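Local coordinates for CELL division control protein 6 (Pyrobaculum aerophilum, PDB 1FNN), which binds ADP with magnesium and probably binds and hydrolyses ATP as an AAA+ protein of the Cdc6/Cdc18 family, with a probable role in regulating DNA replication, at residues A[193-199]-A[224-230]; A[51-55]-A[235-241]; A[218-222]-A[306-310]; A[347-353]-A[364-370]. One frame throughout, in Å; residues are numbered along the deposited sequence.

Contact 1: residues A[193-199]-A[224-230]; sequences YTKDQIF and ADITGAQ. With ADP (adenosine-5'-diphosphate), chain D.
At the adenine end of the ADP pocket, Y193 and T194 lead into helix 195-209 and lie against the turn where helix 217-227 ends, Y193 O accepting a bond from A229 N in its carbonyl plane, 2.7 Å long and nearly straight at 171°. The Y193 ring turns toward the nucleotide, where its OH accepts from ADP N6 at 3.0 Å. T194 and Q197 form a capping box: T194 OG1 receives Q197 N, and Q197 OE1 receives T194 N. The close approach leaves no room for a side chain at G228, where a CB would collide with K195 CA, and A224 brings only its methyl CB, 3.3 Å from K195 O. I198 spreads its branches, CG1 over G228 CA and CG2 against A224 CA and T227 OG1, the latter bonded to I223 O of its own helix. K195, CG anti to the carbonyl carbon (chi1 -69°) and the chain extended beyond it, crosses the D225 side chain at about a right angle, its NZ 4.1 Å from D225 OD1, beyond a salt bridge. Replacing K195 by an alanine would probably uncover G228 and leave D225 OD1 without this nearby charge, though R351 would still pair with it. D225 OD2 is bonded to Y308. A capped helix start packed on a neighbouring helix end, with a tyrosine bonded to the adenine amino group, is part of the helical lid of this AAA+ ATPase.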
# COMPACT_ATOMS: atom_id res chain seq x y z
N TYR A 193 3.44 -3.22 -5.32
CA TYR A 193 4.50 -2.45 -5.94
C TYR A 193 5.87 -3.12 -5.65
O TYR A 193 6.11 -3.59 -4.53
CB TYR A 193 4.60 -1.04 -5.39
CG TYR A 193 3.42 -0.15 -5.76
CD1 TYR A 193 2.45 0.24 -4.84
CD2 TYR A 193 3.29 0.30 -7.08
CE1 TYR A 193 1.38 1.07 -5.19
CE2 TYR A 193 2.24 1.12 -7.45
CZ TYR A 193 1.30 1.48 -6.50
OH TYR A 193 0.26 2.30 -6.94
N THR A 194 6.76 -2.96 -6.61
CA THR A 194 8.11 -3.48 -6.41
C THR A 194 8.90 -2.42 -5.64
O THR A 194 8.48 -1.26 -5.44
CB THR A 194 8.80 -3.71 -7.76
OG1 THR A 194 8.89 -2.42 -8.37
CG2 THR A 194 8.04 -4.64 -8.70
N LYS A 195 10.17 -2.77 -5.40
CA LYS A 195 11.02 -1.86 -4.67
C LYS A 195 11.30 -0.60 -5.44
O LYS A 195 11.44 0.49 -4.83
CB LYS A 195 12.34 -2.57 -4.28
CG LYS A 195 12.04 -3.63 -3.25
CD LYS A 195 13.28 -4.53 -2.98
CE LYS A 195 12.89 -5.40 -1.78
NZ LYS A 195 14.05 -6.10 -1.16
N ASP A 196 11.61 -0.73 -6.73
CA ASP A 196 11.88 0.44 -7.53
C ASP A 196 10.59 1.31 -7.62
O ASP A 196 10.72 2.52 -7.58
CB ASP A 196 12.35 0.04 -8.92
CG ASP A 196 13.46 -1.00 -8.70
OD1 ASP A 196 13.11 -2.21 -8.64
OD2 ASP A 196 14.61 -0.54 -8.58
N GLN A 197 9.43 0.70 -7.73
CA GLN A 197 8.20 1.52 -7.86
C GLN A 197 7.93 2.24 -6.56
O GLN A 197 7.51 3.42 -6.55
CB GLN A 197 7.06 0.55 -8.22
CG GLN A 197 7.27 -0.03 -9.63
CD GLN A 197 6.28 -1.12 -9.93
OE1 GLN A 197 5.63 -1.78 -9.10
NE2 GLN A 197 6.16 -1.35 -11.24
N ILE A 198 8.09 1.53 -5.42
CA ILE A 198 8.00 2.21 -4.12
C ILE A 198 8.92 3.40 -4.02
O ILE A 198 8.56 4.52 -3.63
CB ILE A 198 8.23 1.25 -2.93
CG1 ILE A 198 7.10 0.24 -2.84
CG2 ILE A 198 8.35 2.05 -1.64
CD1 ILE A 198 5.75 0.85 -2.43
N PHE A 199 10.19 3.23 -4.42
CA PHE A 199 11.13 4.32 -4.43
C PHE A 199 10.54 5.51 -5.26
O PHE A 199 10.73 6.64 -4.80
CB PHE A 199 12.46 3.90 -5.05
CG PHE A 199 13.43 5.02 -5.23
CD1 PHE A 199 14.27 5.40 -4.20
CD2 PHE A 199 13.51 5.70 -6.44
CE1 PHE A 199 15.16 6.42 -4.35
CE2 PHE A 199 14.41 6.74 -6.59
CZ PHE A 199 15.25 7.11 -5.55
N ALA A 224 12.15 1.63 0.70
CA ALA A 224 11.61 0.83 -0.40
C ALA A 224 12.05 -0.65 -0.34
O ALA A 224 11.27 -1.55 -0.63
CB ALA A 224 12.18 1.42 -1.70
N ASP A 225 13.23 -0.88 0.19
CA ASP A 225 13.77 -2.23 0.40
C ASP A 225 13.02 -2.92 1.51
O ASP A 225 12.83 -4.14 1.43
CB ASP A 225 15.28 -2.24 0.70
CG ASP A 225 16.02 -2.03 -0.61
OD1 ASP A 225 15.35 -2.25 -1.64
OD2 ASP A 225 17.20 -1.66 -0.62
N ILE A 226 12.49 -2.19 2.48
CA ILE A 226 11.70 -2.79 3.55
C ILE A 226 10.31 -3.14 3.05
O ILE A 226 9.63 -3.93 3.70
CB ILE A 226 11.52 -1.79 4.72
CG1 ILE A 226 12.83 -1.35 5.36
CG2 ILE A 226 10.63 -2.35 5.81
CD1 ILE A 226 12.58 -0.19 6.33
N THR A 227 9.74 -2.30 2.18
CA THR A 227 8.32 -2.45 1.86
C THR A 227 8.00 -2.99 0.50
O THR A 227 6.87 -3.47 0.32
CB THR A 227 7.66 -1.03 1.97
OG1 THR A 227 8.40 -0.09 1.18
CG2 THR A 227 7.75 -0.51 3.39
N GLY A 228 8.83 -2.81 -0.51
CA GLY A 228 8.51 -3.20 -1.87
C GLY A 228 8.55 -4.71 -2.09
O GLY A 228 9.06 -5.45 -1.23
N ALA A 229 7.70 -5.18 -3.00
CA ALA A 229 7.65 -6.61 -3.31
C ALA A 229 8.80 -6.99 -4.24
O ALA A 229 9.15 -6.28 -5.20
CB ALA A 229 6.33 -6.99 -3.94
N GLN A 230 9.45 -8.12 -3.93
CA GLN A 230 10.53 -8.52 -4.85
C GLN A 230 9.95 -9.18 -6.08
O GLN A 230 10.28 -8.77 -7.20
CB GLN A 230 11.58 -9.35 -4.12
CG GLN A 230 12.48 -8.34 -3.39
CD GLN A 230 13.73 -9.00 -2.89
OE1 GLN A 230 14.11 -10.05 -3.44
NE2 GLN A 230 14.39 -8.45 -1.89
PB ADP D . -5.52 1.09 -1.82
O1B ADP D . -6.98 1.47 -1.95
O2B ADP D . -5.04 0.27 -2.88
O3B ADP D . -5.51 0.39 -0.54
PA ADP D . -4.38 3.69 -1.81
O1A ADP D . -5.06 4.20 -3.02
O2A ADP D . -4.97 4.25 -0.59
O3A ADP D . -4.40 2.16 -1.79
O5' ADP D . -2.80 4.12 -1.79
C5' ADP D . -2.15 3.99 -0.53
C4' ADP D . -1.28 5.25 -0.37
O4' ADP D . -0.32 5.26 -1.40
C3' ADP D . -2.03 6.57 -0.50
O3' ADP D . -1.38 7.53 0.32
C2' ADP D . -1.90 6.80 -1.96
O2' ADP D . -2.06 8.17 -2.32
C1' ADP D . -0.44 6.38 -2.19
N9 ADP D . -0.33 5.92 -3.52
C8 ADP D . -0.69 4.68 -3.97
N7 ADP D . -0.26 4.39 -5.16
C5 ADP D . 0.43 5.53 -5.52
C6 ADP D . 1.12 5.88 -6.70
N6 ADP D . 1.17 5.05 -7.73
N1 ADP D . 1.68 7.09 -6.77
C2 ADP D . 1.57 7.90 -5.74
N3 ADP D . 0.96 7.71 -4.57
C4 ADP D . 0.40 6.47 -4.54

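Contact 2: residues A[51-55]-A[235-241]; sequences GRPGT and TNRGDAR. With ADP (adenosine-5'-diphosphate), chain D.
Charge brings R52 and D239 together: R52 NH2 lies 3.1 Å from D239 OD2 in a salt bridge. The oxygen stands well out of the guanidinium plane and no N-H points at it, the two flat groups being turned 76° apart, while D239 CB covers one face of the guanidinium near its rim. The arginine arrives there by a folded route, with CG wedged between its own backbone N and carbonyl carbon (chi1 61°) and the chain bent again at chi2 and chi3.

Among the hydrogen bonds, R52 NH1 gives a weak one at the edge of its plane to R237 O (3.2 Å). A firmer bond runs from A240 N to G54 O at 2.9 Å, with the donor tilted 27° from the carbonyl plane. The segment 51-55 belongs to the P-loop (Walker A) of the AAA domain, whereas 235-241 leads into the first turn of lid helix 240-256, so these bonds join the two parts of the ATPase directly, beside the nucleotide. Within the loop, T55 OG1 donates to R52 O at 2.7 Å, bracing the type II turn from R52 to T55. D239 OD1 caps the lid helix, accepting from L242 N and weakly from R241 N.

Both segments also touch the nucleotide: G54 N donates to ADP O3B at 2.9 Å, and A240 CB rests 3.5 Å from ADP O4'.

In the packing, G54 fits where a side chain would collide with D239 OD1, and R52 CB meets T235 CG2 at 3.8 Å.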
# COMPACT_ATOMS: atom_id res chain seq x y z
N GLY A 51 -6.69 -5.87 -5.80
CA GLY A 51 -5.29 -5.72 -5.42
C GLY A 51 -5.22 -5.67 -3.90
O GLY A 51 -6.21 -5.26 -3.27
N ARG A 52 -4.03 -6.01 -3.37
CA ARG A 52 -3.92 -5.99 -1.90
C ARG A 52 -3.95 -4.54 -1.40
O ARG A 52 -3.84 -3.57 -2.16
CB ARG A 52 -2.60 -6.65 -1.46
CG ARG A 52 -1.33 -5.98 -1.96
CD ARG A 52 -0.29 -5.79 -0.87
NE ARG A 52 -0.88 -5.31 0.40
CZ ARG A 52 -0.22 -5.24 1.54
NH1 ARG A 52 1.05 -5.64 1.52
NH2 ARG A 52 -0.75 -4.81 2.68
N PRO A 53 -3.93 -4.38 -0.08
CA PRO A 53 -3.93 -3.05 0.53
C PRO A 53 -2.71 -2.26 0.11
O PRO A 53 -1.58 -2.76 -0.05
CB PRO A 53 -3.99 -3.29 2.03
CG PRO A 53 -4.60 -4.66 2.15
CD PRO A 53 -4.07 -5.43 0.96
N GLY A 54 -2.97 -1.00 -0.26
CA GLY A 54 -1.87 -0.10 -0.53
C GLY A 54 -1.35 -0.14 -1.95
O GLY A 54 -0.29 0.45 -2.19
N THR A 55 -2.10 -0.79 -2.84
CA THR A 55 -1.66 -0.87 -4.24
C THR A 55 -2.29 0.26 -5.07
O THR A 55 -2.05 0.29 -6.28
CB THR A 55 -2.01 -2.22 -4.86
OG1 THR A 55 -3.38 -2.61 -4.65
CG2 THR A 55 -1.14 -3.31 -4.20
N THR A 235 2.66 -10.85 -2.04
CA THR A 235 1.50 -10.08 -1.72
C THR A 235 1.41 -9.65 -0.27
O THR A 235 0.41 -9.02 0.10
CB THR A 235 0.23 -10.90 -2.07
OG1 THR A 235 0.29 -11.30 -3.45
CG2 THR A 235 -1.03 -10.09 -1.82
N ASN A 236 2.41 -9.96 0.55
CA ASN A 236 2.44 -9.43 1.91
C ASN A 236 3.31 -8.17 1.98
O ASN A 236 3.41 -7.51 3.00
CB ASN A 236 2.83 -10.49 2.94
CG ASN A 236 1.62 -11.28 3.44
OD1 ASN A 236 0.49 -10.78 3.55
ND2 ASN A 236 1.85 -12.55 3.75
N ARG A 237 3.89 -7.78 0.86
CA ARG A 237 4.65 -6.56 0.68
C ARG A 237 4.06 -5.76 -0.49
O ARG A 237 3.00 -6.13 -1.01
CB ARG A 237 6.13 -6.89 0.46
CG ARG A 237 6.88 -6.80 1.79
CD ARG A 237 8.38 -6.95 1.61
NE ARG A 237 8.84 -8.21 2.19
CZ ARG A 237 9.08 -8.37 3.49
NH1 ARG A 237 8.91 -7.35 4.32
NH2 ARG A 237 9.49 -9.53 3.98
N GLY A 238 4.70 -4.66 -0.84
CA GLY A 238 4.28 -3.85 -1.97
C GLY A 238 3.26 -2.77 -1.59
O GLY A 238 2.49 -2.37 -2.46
N ASP A 239 3.07 -2.51 -0.32
CA ASP A 239 2.09 -1.56 0.19
C ASP A 239 2.61 -0.14 0.25
O ASP A 239 3.50 0.21 1.04
CB ASP A 239 1.66 -2.05 1.58
CG ASP A 239 0.57 -1.22 2.23
OD1 ASP A 239 0.47 -0.01 1.93
OD2 ASP A 239 -0.18 -1.78 3.04
N ALA A 240 2.12 0.76 -0.63
CA ALA A 240 2.60 2.13 -0.68
C ALA A 240 2.15 2.95 0.51
O ALA A 240 2.83 3.91 0.91
CB ALA A 240 2.13 2.81 -1.97
N ARG A 241 1.04 2.59 1.11
CA ARG A 241 0.61 3.32 2.31
C ARG A 241 1.69 3.21 3.38
O ARG A 241 2.05 4.11 4.16
CB ARG A 241 -0.72 2.76 2.80
CG ARG A 241 -1.31 3.62 3.92
CD ARG A 241 -2.40 2.95 4.71
NE ARG A 241 -1.98 1.78 5.44
CZ ARG A 241 -1.13 1.61 6.44
NH1 ARG A 241 -0.43 2.59 7.01
NH2 ARG A 241 -0.96 0.38 6.89
PB ADP D . -5.52 1.09 -1.82
O1B ADP D . -6.98 1.47 -1.95
O2B ADP D . -5.04 0.27 -2.88
O3B ADP D . -5.51 0.39 -0.54
PA ADP D . -4.38 3.69 -1.81
O1A ADP D . -5.06 4.20 -3.02
O2A ADP D . -4.97 4.25 -0.59
O3A ADP D . -4.40 2.16 -1.79
O5' ADP D . -2.80 4.12 -1.79
C5' ADP D . -2.15 3.99 -0.53
C4' ADP D . -1.28 5.25 -0.37
O4' ADP D . -0.32 5.26 -1.40
C3' ADP D . -2.03 6.57 -0.50
O3' ADP D . -1.38 7.53 0.32
C2' ADP D . -1.90 6.80 -1.96
O2' ADP D . -2.06 8.17 -2.32
C1' ADP D . -0.44 6.38 -2.19
N9 ADP D . -0.33 5.92 -3.52
C8 ADP D . -0.69 4.68 -3.97
N7 ADP D . -0.26 4.39 -5.16
C5 ADP D . 0.43 5.53 -5.52
C6 ADP D . 1.12 5.88 -6.70
N6 ADP D . 1.17 5.05 -7.73
N1 ADP D . 1.68 7.09 -6.77
C2 ADP D . 1.57 7.90 -5.74
N3 ADP D . 0.96 7.71 -4.57
C4 ADP D . 0.40 6.47 -4.54

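Contact 3: residues A[218-222]-A[306-310]; sequences DILQM and TPYIT
Water 1 joins D218 to Y308, giving a hydrogen to D218 OD2 and accepting one from Y308 N, each at 3.0 Å. It lies at the edge of the Y308 ring, near the ring plane, and ties helix 217-227 to the loop leading into strand 309-310. Direct contacts are mostly apolar. P307 carries most of the apolar packing: its CG meets D218 CB at 3.8 Å and I219 CD1 at 3.9 Å, while its CB touches M222 SD. The methionine reaches it fully extended, CG anti to the backbone N (chi1 176°), and crosses the proline at about a right angle.

Y308 lies across the same helical turn. Its CE1 edge faces D218 O at 3.6 Å, and its OH rests against the Q221 backbone, 3.1 Å from Q221 C. The hydroxyl is close to M222 N as well, but at a poor angle, for that amide already donates to D218 O within the helix; the phenol is bonded instead to D225 OD2, farther along the helix. A phenylalanine in place of Y308 would probably keep the ring packing but leave D225 OD2 without its hydroxyl partner.

The helix belongs to the AAA+ lid and the loop to the C-terminal winged-helix domain, so the contact lies at a domain interface. Its chemistry implies an apolar junction around P307 whose polar links run through one water and one tyrosine hydroxyl.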
# COMPACT_ATOMS: atom_id res chain seq x y z
N ASP A 218 19.59 7.19 -0.86
CA ASP A 218 19.83 5.95 -0.10
C ASP A 218 18.77 5.75 0.97
O ASP A 218 18.40 4.60 1.20
CB ASP A 218 21.20 5.93 0.60
CG ASP A 218 22.34 5.66 -0.36
OD1 ASP A 218 22.08 5.31 -1.53
OD2 ASP A 218 23.51 5.81 0.06
N ILE A 219 18.32 6.83 1.62
CA ILE A 219 17.32 6.65 2.68
C ILE A 219 15.99 6.17 2.12
O ILE A 219 15.24 5.40 2.73
CB ILE A 219 17.15 7.93 3.51
CG1 ILE A 219 18.28 8.03 4.55
CG2 ILE A 219 15.79 8.05 4.20
CD1 ILE A 219 18.06 7.20 5.80
N LEU A 220 15.62 6.71 0.95
CA LEU A 220 14.34 6.32 0.32
C LEU A 220 14.47 4.86 -0.13
O LEU A 220 13.53 4.08 -0.02
CB LEU A 220 14.17 7.25 -0.90
CG LEU A 220 13.27 8.47 -0.79
CD1 LEU A 220 13.07 8.98 0.62
CD2 LEU A 220 13.69 9.58 -1.76
N GLN A 221 15.67 4.53 -0.65
CA GLN A 221 15.90 3.15 -1.09
C GLN A 221 15.80 2.13 0.06
O GLN A 221 15.18 1.07 -0.12
CB GLN A 221 17.24 2.97 -1.79
CG GLN A 221 17.39 3.51 -3.20
CD GLN A 221 18.84 3.65 -3.61
OE1 GLN A 221 19.76 3.65 -2.78
NE2 GLN A 221 19.10 3.76 -4.91
N MET A 222 16.24 2.54 1.23
CA MET A 222 16.12 1.71 2.46
C MET A 222 14.70 1.39 2.82
O MET A 222 14.27 0.24 3.12
CB MET A 222 16.87 2.47 3.55
CG MET A 222 16.84 1.87 4.95
SD MET A 222 17.64 2.93 6.17
CE MET A 222 17.27 2.07 7.69
N THR A 306 25.11 5.01 7.87
CA THR A 306 24.76 5.09 6.45
C THR A 306 23.79 3.97 6.24
O THR A 306 23.74 3.07 7.10
CB THR A 306 26.11 4.99 5.73
OG1 THR A 306 26.24 5.99 4.71
CG2 THR A 306 26.42 3.64 5.13
N PRO A 307 22.75 4.15 5.43
CA PRO A 307 21.77 3.08 5.21
C PRO A 307 22.43 1.77 4.77
O PRO A 307 22.01 0.68 5.19
CB PRO A 307 20.84 3.65 4.14
CG PRO A 307 21.00 5.15 4.28
CD PRO A 307 22.50 5.32 4.54
N TYR A 308 23.40 1.83 3.86
CA TYR A 308 24.02 0.60 3.36
C TYR A 308 25.51 0.47 3.65
O TYR A 308 26.24 1.45 3.85
CB TYR A 308 23.89 0.49 1.83
CG TYR A 308 22.45 0.47 1.40
CD1 TYR A 308 21.81 1.70 1.10
CD2 TYR A 308 21.74 -0.70 1.28
CE1 TYR A 308 20.48 1.69 0.70
CE2 TYR A 308 20.42 -0.68 0.88
CZ TYR A 308 19.79 0.52 0.59
OH TYR A 308 18.47 0.47 0.20
N ILE A 309 25.96 -0.79 3.84
CA ILE A 309 27.41 -1.04 3.90
C ILE A 309 27.68 -2.11 2.86
O ILE A 309 26.81 -2.82 2.35
CB ILE A 309 27.98 -1.31 5.28
CG1 ILE A 309 27.21 -2.40 6.05
CG2 ILE A 309 28.01 -0.08 6.18
CD1 ILE A 309 27.59 -3.81 5.72
N THR A 310 28.90 -2.19 2.39
CA THR A 310 29.26 -3.12 1.32
C THR A 310 29.49 -4.52 1.86
O THR A 310 29.76 -4.64 3.05
CB THR A 310 30.52 -2.65 0.57
OG1 THR A 310 31.63 -2.61 1.48
CG2 THR A 310 30.31 -1.26 -0.01
O HOH W 1 24.61 4.07 2.22

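Contact 4: residues A[347-353]-A[364-370]; sequences IVETRQN and TLISIGT
T364 meets Q352 where the paired strands begin, its OG1 accepting a weak bond from Q352 NE2 at 3.3 Å; the two residues form a non-hydrogen-bonded pair. Next, L365 and R351 exchange backbone bonds, L365 N to R351 O at 2.7 Å and R351 N to L365 O. L365 reaches N353 with its methyl groups, while R351 turns its guanidinium away to a salt bridge with D225 of the lid. I366 faces T350 in the following non-hydrogen-bonded pair, and its CG2 packs against V348 CG2 at 3.8 Å, on the side of the sheet where I366 also covers I297 of helix 288-304.

S367 is bonded both ways to E349 through the backbone, with E349 N to S367 O at 2.8 Å. S367 OG donates to water 3, which in turn donates to E349 OE1. Beyond the strand, I368 CG1 touches V348 CG2 at 3.6 Å. G369 N then donates to the syn lone pair of E349 OE1 at 2.9 Å, a bond bent to 135°. E349 gets there by folding its chain at chi2 (90°), which brings the carboxylate back over the end of the neighbouring strand. At T370 the backbone N donates to water 2, which itself donates to E349 OE2 (2.7 Å) and to I347 O.

This antiparallel hairpin is the wing of the winged-helix domain. Both oxygens of the buried E349 carboxylate thus have donors, one amide and two waters, which would probably stabilise its negative charge and extend the strand pairing into the loop after S367.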
# COMPACT_ATOMS: atom_id res chain seq x y z
N ILE A 347 15.91 -10.63 7.39
CA ILE A 347 16.69 -10.03 8.47
C ILE A 347 17.48 -8.84 8.00
O ILE A 347 17.70 -7.85 8.69
CB ILE A 347 17.62 -11.10 9.14
CG1 ILE A 347 16.75 -12.18 9.76
CG2 ILE A 347 18.48 -10.47 10.24
CD1 ILE A 347 17.49 -13.44 10.20
N VAL A 348 18.00 -8.94 6.77
CA VAL A 348 18.81 -7.90 6.12
C VAL A 348 18.20 -7.64 4.73
O VAL A 348 17.46 -8.51 4.27
CB VAL A 348 20.17 -8.61 6.04
CG1 VAL A 348 20.60 -9.00 4.66
CG2 VAL A 348 21.22 -8.04 6.98
N GLU A 349 18.45 -6.47 4.15
CA GLU A 349 18.03 -6.28 2.75
C GLU A 349 19.26 -6.05 1.93
O GLU A 349 20.22 -5.46 2.47
CB GLU A 349 17.07 -5.05 2.68
CG GLU A 349 15.77 -5.37 3.45
CD GLU A 349 15.85 -4.99 4.92
OE1 GLU A 349 16.45 -3.97 5.32
OE2 GLU A 349 15.29 -5.74 5.76
N THR A 350 19.33 -6.47 0.67
CA THR A 350 20.54 -6.20 -0.10
C THR A 350 20.16 -5.55 -1.42
O THR A 350 19.04 -5.75 -1.89
CB THR A 350 21.35 -7.49 -0.44
OG1 THR A 350 20.53 -8.36 -1.19
CG2 THR A 350 21.74 -8.22 0.85
N ARG A 351 21.09 -4.84 -2.02
CA ARG A 351 20.85 -4.23 -3.32
C ARG A 351 22.21 -4.26 -4.04
O ARG A 351 23.22 -4.06 -3.38
CB ARG A 351 20.47 -2.77 -3.37
CG ARG A 351 20.15 -1.88 -2.23
CD ARG A 351 19.82 -0.44 -2.72
NE ARG A 351 18.99 -0.52 -3.89
CZ ARG A 351 17.69 -0.59 -4.08
NH1 ARG A 351 16.84 -0.59 -3.07
NH2 ARG A 351 17.22 -0.65 -5.33
N GLN A 352 22.14 -4.27 -5.35
CA GLN A 352 23.35 -4.19 -6.16
C GLN A 352 23.76 -2.73 -6.29
O GLN A 352 22.93 -1.82 -6.37
CB GLN A 352 23.07 -4.82 -7.52
CG GLN A 352 24.10 -5.76 -8.08
CD GLN A 352 24.50 -6.87 -7.12
OE1 GLN A 352 23.66 -7.65 -6.69
NE2 GLN A 352 25.79 -6.93 -6.79
N ASN A 353 25.05 -2.48 -6.26
CA ASN A 353 25.63 -1.16 -6.47
C ASN A 353 25.85 -0.95 -7.98
O ASN A 353 26.56 -1.85 -8.50
CB ASN A 353 26.98 -1.15 -5.81
CG ASN A 353 27.66 0.13 -5.45
OD1 ASN A 353 28.89 0.19 -5.58
ND2 ASN A 353 26.96 1.17 -5.01
N THR A 364 27.75 -5.49 -3.90
CA THR A 364 26.58 -5.84 -3.09
C THR A 364 26.46 -4.92 -1.89
O THR A 364 27.44 -4.83 -1.13
CB THR A 364 26.59 -7.31 -2.61
OG1 THR A 364 26.54 -8.15 -3.78
CG2 THR A 364 25.32 -7.63 -1.85
N LEU A 365 25.27 -4.35 -1.66
CA LEU A 365 25.08 -3.47 -0.55
C LEU A 365 24.14 -4.10 0.46
O LEU A 365 23.22 -4.80 0.08
CB LEU A 365 24.44 -2.11 -0.96
CG LEU A 365 25.25 -1.29 -1.98
CD1 LEU A 365 24.45 -0.07 -2.46
CD2 LEU A 365 26.60 -0.85 -1.41
N ILE A 366 24.41 -3.84 1.74
CA ILE A 366 23.58 -4.45 2.77
C ILE A 366 22.99 -3.42 3.71
O ILE A 366 23.67 -2.53 4.24
CB ILE A 366 24.48 -5.40 3.64
CG1 ILE A 366 25.16 -6.47 2.74
CG2 ILE A 366 23.64 -6.12 4.70
CD1 ILE A 366 26.28 -7.15 3.54
N SER A 367 21.73 -3.65 4.04
CA SER A 367 21.09 -2.76 5.00
C SER A 367 20.31 -3.57 6.00
O SER A 367 19.84 -4.69 5.72
CB SER A 367 20.07 -1.86 4.21
OG SER A 367 19.19 -1.30 5.20
N ILE A 368 20.12 -3.07 7.18
CA ILE A 368 19.20 -3.64 8.15
C ILE A 368 18.17 -2.47 8.37
O ILE A 368 18.38 -1.64 9.26
CB ILE A 368 19.84 -4.04 9.47
CG1 ILE A 368 20.74 -5.30 9.23
CG2 ILE A 368 18.82 -4.36 10.55
CD1 ILE A 368 21.60 -5.55 10.49
N GLY A 369 16.99 -2.63 7.80
CA GLY A 369 16.03 -1.51 7.92
C GLY A 369 14.91 -1.76 8.91
O GLY A 369 14.17 -0.79 9.21
N THR A 370 14.74 -3.00 9.37
CA THR A 370 13.58 -3.30 10.21
C THR A 370 13.76 -3.31 11.72
O THR A 370 12.76 -3.52 12.43
CB THR A 370 12.90 -4.60 9.75
OG1 THR A 370 13.77 -5.75 9.99
CG2 THR A 370 12.61 -4.48 8.25
O HOH W 2 15.97 -5.56 8.40
O HOH W 3 16.56 -1.50 4.13

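How the contacts relate
Contacts 1 and 3 are the buried ones and share helix 217-227, whereas contacts 2 and 4 are partly buried and have exposed residues. Contacts 1 and 2 both touch ADP and meet also through G238, whose backbone probably bonds to Y193 and T227; small residues and backbone bonds dominate the first, a charged pair and phosphate binding the second. Contacts 3 and 4 lie about 7 Å apart between centres and reach one three-stranded sheet, with strands 309-310 and 364-367 as neighbours, but one is mainly apolar with a single water, the other strand pairing with water-bridged ends. The lid helix of contacts 1 and 3 also meets the winged-helix sheet of contact 4.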